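Local coordinates for protein homoserine O-acetyltransferase (Bacillus anthracis str. 'Ames Ancestor', PDB 3I1I) that probably transfers an acetyl group from acetyl-CoA to the hydroxyl of homoserine, an entry step of methionine biosynthesis, at residues His170-Val178 against Val365-Val373. Sequence-based numbering, arbitrary orientation. Where two conformers were deposited one is given.
Sequences HMVERMIGV and VYEFLNRKV
Arg174 reaches from strand 174-178 to the backbone carbonyl of Arg371 and grips its oxygen side-on with two nitrogens: NE lies 3.1 Å and NH2 2.9 Å from Arg371 O. That oxygen sits in the guanidinium plane. NE lies nearly in line with the C=O bond (166°), but its N-H points off line (142°), as expected when NE and NH2 share one oxygen. Leu369 O lies over one face of the guanidinium, toward its rim; Val373 CG2 covers the opposite face, also off centre. Beyond a first torsion that sets CG beside the backbone N (chi1 -62°), the arginine chain runs extended to NE, its CD passing Phe368 O at 3.5 Å. Two residues further along the strand, Ile176 lays CG1 3.7 Å from Phe368 CD2, the two side chains sliding past each other in opposite directions. Ile176 CD1 goes on to touch Val365 CG1 and, at 4.3 Å, Leu369 CD2. Before the strand, Glu173 CB packs on Val373 CG2 at 3.6 Å, the side chains crossing at about a right angle.

The third guanidinium nitrogen, Arg174 NH1, makes a salt bridge of 2.9 Å to Glu173 OE1, tilted from the guanidinium plane, and also donates to His149 O. His149 NE2 in turn bonds Leu369 O. Strands 150-154 and 309-313, which flank strand 174-178 in the central sheet of this alpha/beta hydrolase fold, add Met152 and Ile313 around Ile176. With all three nitrogens engaged, the guanidinium is fixed in rotation; its charge, partly balanced by Glu173, probably strengthens the paired bonds to Arg371 O and suits the carbonyl of Leu369 over its face, joining the chain around Arg371 to strand 174-178.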
loop_
_atom_site.group_PDB
_atom_site.type_symbol
_atom_site.label_atom_id
_atom_site.label_comp_id
_atom_site.label_asym_id
_atom_site.label_seq_id
_atom_site.Cartn_x
_atom_site.Cartn_y
_atom_site.Cartn_z
ATOM N N HIS A 170 7.204 -15.678 36.666
ATOM C CA HIS A 170 7.373 -16.852 37.517
ATOM C C HIS A 170 6.910 -18.130 36.807
ATOM O O HIS A 170 7.066 -19.208 37.355
ATOM C CB HIS A 170 6.637 -16.709 38.862
ATOM C CG HIS A 170 6.882 -15.402 39.551
ATOM N ND1 HIS A 170 8.111 -14.766 39.536
ATOM C CD2 HIS A 170 6.048 -14.601 40.265
ATOM C CE1 HIS A 170 8.016 -13.618 40.182
ATOM N NE2 HIS A 170 6.781 -13.502 40.653
HETATM N N MSE A 171 6.345 -18.012 35.606
HETATM C CA MSE A 171 5.733 -19.136 34.936
HETATM C C MSE A 171 6.481 -19.615 33.728
HETATM O O MSE A 171 6.162 -20.674 33.245
HETATM C CB MSE A 171 4.321 -18.782 34.471
HETATM C CG MSE A 171 3.298 -18.631 35.587
HETATM SE SE MSE A 171 1.539 -18.231 34.912
HETATM C CE MSE A 171 1.100 -20.028 34.234
ATOM N N VAL A 172 7.459 -18.873 33.221
ATOM C CA VAL A 172 8.087 -19.213 31.952
ATOM C C VAL A 172 9.552 -19.615 32.128
ATOM O O VAL A 172 10.399 -18.813 32.484
ATOM C CB VAL A 172 7.988 -18.024 30.968
ATOM C CG1 VAL A 172 8.664 -18.354 29.629
ATOM C CG2 VAL A 172 6.523 -17.588 30.761
ATOM N N GLU A 173 9.874 -20.856 31.835
ATOM C CA GLU A 173 11.251 -21.314 31.967
ATOM C C GLU A 173 12.126 -20.883 30.806
ATOM O O GLU A 173 13.325 -20.580 30.991
ATOM C CB GLU A 173 11.297 -22.824 32.103
ATOM C CG GLU A 173 10.592 -23.276 33.366
ATOM C CD GLU A 173 10.678 -24.763 33.616
ATOM O OE1 GLU A 173 11.459 -25.485 32.953
ATOM O OE2 GLU A 173 9.952 -25.212 34.511
ATOM N N ARG A 174 11.514 -20.874 29.624
ATOM C CA ARG A 174 12.214 -20.674 28.378
ATOM C C ARG A 174 11.322 -19.960 27.420
ATOM O O ARG A 174 10.153 -20.285 27.302
ATOM C CB ARG A 174 12.580 -22.001 27.771
ATOM C CG ARG A 174 13.505 -22.827 28.608
ATOM C CD ARG A 174 13.764 -24.207 27.982
ATOM N NE ARG A 174 14.444 -25.075 28.921
ATOM C CZ ARG A 174 13.877 -25.614 30.004
ATOM N NH1 ARG A 174 12.589 -25.416 30.300
ATOM N NH2 ARG A 174 14.612 -26.366 30.815
HETATM N N MSE A 175 11.875 -19.001 26.692
HETATM C CA MSE A 175 11.111 -18.344 25.629
HETATM C C MSE A 175 11.896 -18.402 24.320
HETATM O O MSE A 175 13.072 -18.110 24.303
HETATM C CB MSE A 175 10.806 -16.919 26.015
HETATM C CG MSE A 175 9.848 -16.235 25.060
HETATM SE SE MSE A 175 10.817 -15.246 23.683
HETATM C CE MSE A 175 11.398 -13.787 24.829
ATOM N N ILE A 176 11.260 -18.814 23.232
ATOM C CA ILE A 176 11.935 -18.861 21.935
ATOM C C ILE A 176 11.113 -17.990 21.005
ATOM O O ILE A 176 9.941 -18.254 20.768
ATOM C CB ILE A 176 12.003 -20.276 21.335
ATOM C CG1 ILE A 176 12.690 -21.258 22.298
ATOM C CG2 ILE A 176 12.731 -20.239 19.983
ATOM C CD1 ILE A 176 12.906 -22.680 21.727
ATOM N N GLY A 177 11.732 -16.947 20.494
ATOM C CA GLY A 177 11.054 -15.998 19.664
ATOM C C GLY A 177 11.652 -16.077 18.267
ATOM O O GLY A 177 12.818 -15.655 18.042
ATOM N N VAL A 178 10.865 -16.613 17.338
ATOM C CA VAL A 178 11.308 -16.806 15.956
ATOM C C VAL A 178 10.805 -15.688 15.033
ATOM O O VAL A 178 9.637 -15.273 15.105
ATOM C CB VAL A 178 10.841 -18.182 15.432
ATOM C CG1 VAL A 178 11.461 -18.460 14.023
ATOM C CG2 VAL A 178 11.220 -19.273 16.422
ATOM N N VAL A 365 16.656 -25.503 18.460
ATOM C CA VAL A 365 15.489 -25.499 19.299
ATOM C C VAL A 365 15.587 -26.670 20.294
ATOM O O VAL A 365 15.442 -26.517 21.523
ATOM C CB VAL A 365 14.205 -25.568 18.452
ATOM C CG1 VAL A 365 13.012 -26.072 19.253
ATOM C CG2 VAL A 365 13.917 -24.153 17.819
ATOM N N TYR A 366 15.867 -27.837 19.742
ATOM C CA TYR A 366 16.003 -29.051 20.518
ATOM C C TYR A 366 17.002 -28.872 21.658
ATOM O O TYR A 366 16.700 -29.168 22.776
ATOM C CB TYR A 366 16.461 -30.184 19.590
ATOM C CG TYR A 366 16.738 -31.441 20.319
ATOM C CD1 TYR A 366 15.693 -32.255 20.761
ATOM C CD2 TYR A 366 18.044 -31.796 20.640
ATOM C CE1 TYR A 366 15.957 -33.416 21.493
ATOM C CE2 TYR A 366 18.312 -32.961 21.351
ATOM C CZ TYR A 366 17.266 -33.761 21.758
ATOM O OH TYR A 366 17.561 -34.889 22.459
ATOM N N GLU A 367 18.192 -28.385 21.354
ATOM C CA GLU A 367 19.242 -28.137 22.358
ATOM C C GLU A 367 18.745 -27.172 23.438
ATOM O O GLU A 367 18.990 -27.359 24.624
ATOM C CB GLU A 367 20.501 -27.591 21.653
ATOM C CG GLU A 367 21.637 -26.986 22.512
ATOM C CD GLU A 367 22.783 -26.375 21.627
ATOM O OE1 GLU A 367 23.270 -25.255 21.901
ATOM O OE2 GLU A 367 23.179 -27.017 20.625
ATOM N N PHE A 368 18.039 -26.130 23.025
ATOM C CA PHE A 368 17.575 -25.113 23.944
ATOM C C PHE A 368 16.477 -25.628 24.880
ATOM O O PHE A 368 16.474 -25.324 26.076
ATOM C CB PHE A 368 17.078 -23.909 23.159
ATOM C CG PHE A 368 16.880 -22.708 23.983
ATOM C CD1 PHE A 368 17.957 -21.976 24.412
ATOM C CD2 PHE A 368 15.620 -22.293 24.334
ATOM C CE1 PHE A 368 17.784 -20.826 25.192
ATOM C CE2 PHE A 368 15.448 -21.151 25.118
ATOM C CZ PHE A 368 16.529 -20.428 25.537
ATOM N N LEU A 369 15.583 -26.447 24.350
ATOM C CA LEU A 369 14.551 -27.078 25.165
ATOM C C LEU A 369 15.150 -28.017 26.220
ATOM O O LEU A 369 14.522 -28.287 27.237
ATOM C CB LEU A 369 13.562 -27.832 24.286
ATOM C CG LEU A 369 12.687 -26.938 23.413
ATOM C CD1 LEU A 369 11.809 -27.807 22.493
ATOM C CD2 LEU A 369 11.837 -25.942 24.281
ATOM N N ASN A 370 16.372 -28.478 25.983
ATOM C CA ASN A 370 17.082 -29.333 26.917
ATOM C C ASN A 370 18.101 -28.649 27.807
ATOM O O ASN A 370 18.653 -29.272 28.659
ATOM C CB ASN A 370 17.765 -30.449 26.137
ATOM C CG ASN A 370 16.774 -31.446 25.647
ATOM O OD1 ASN A 370 16.117 -32.096 26.461
ATOM N ND2 ASN A 370 16.600 -31.548 24.328
ATOM N N ARG A 371 18.360 -27.371 27.623
ATOM C CA ARG A 371 19.264 -26.681 28.519
ATOM C C ARG A 371 18.516 -26.291 29.812
ATOM O O ARG A 371 17.324 -25.954 29.780
ATOM C CB ARG A 371 19.828 -25.462 27.813
ATOM C CG ARG A 371 20.714 -24.584 28.643
ATOM C CD ARG A 371 20.934 -23.297 27.907
ATOM N NE ARG A 371 21.615 -23.538 26.629
ATOM C CZ ARG A 371 22.934 -23.706 26.507
ATOM N NH1 ARG A 371 23.723 -23.634 27.584
ATOM N NH2 ARG A 371 23.473 -23.927 25.301
ATOM N N LYS A 372 19.227 -26.339 30.936
ATOM C CA LYS A 372 18.624 -26.043 32.231
ATOM C C LYS A 372 18.391 -24.536 32.438
ATOM O O LYS A 372 19.106 -23.694 31.902
ATOM C CB LYS A 372 19.486 -26.607 33.368
ATOM C CG LYS A 372 20.723 -25.779 33.691
ATOM C CD LYS A 372 21.587 -26.452 34.774
ATOM C CE LYS A 372 22.473 -25.433 35.482
ATOM N NZ LYS A 372 21.675 -24.578 36.440
ATOM N N VAL A 373 17.383 -24.226 33.239
ATOM C CA VAL A 373 17.001 -22.853 33.524
ATOM C C VAL A 373 18.074 -22.195 34.394
ATOM O O VAL A 373 18.538 -22.768 35.368
ATOM C CB VAL A 373 15.601 -22.791 34.172
ATOM C CG1 VAL A 373 15.191 -21.305 34.540
ATOM C CG2 VAL A 373 14.608 -23.452 33.220
#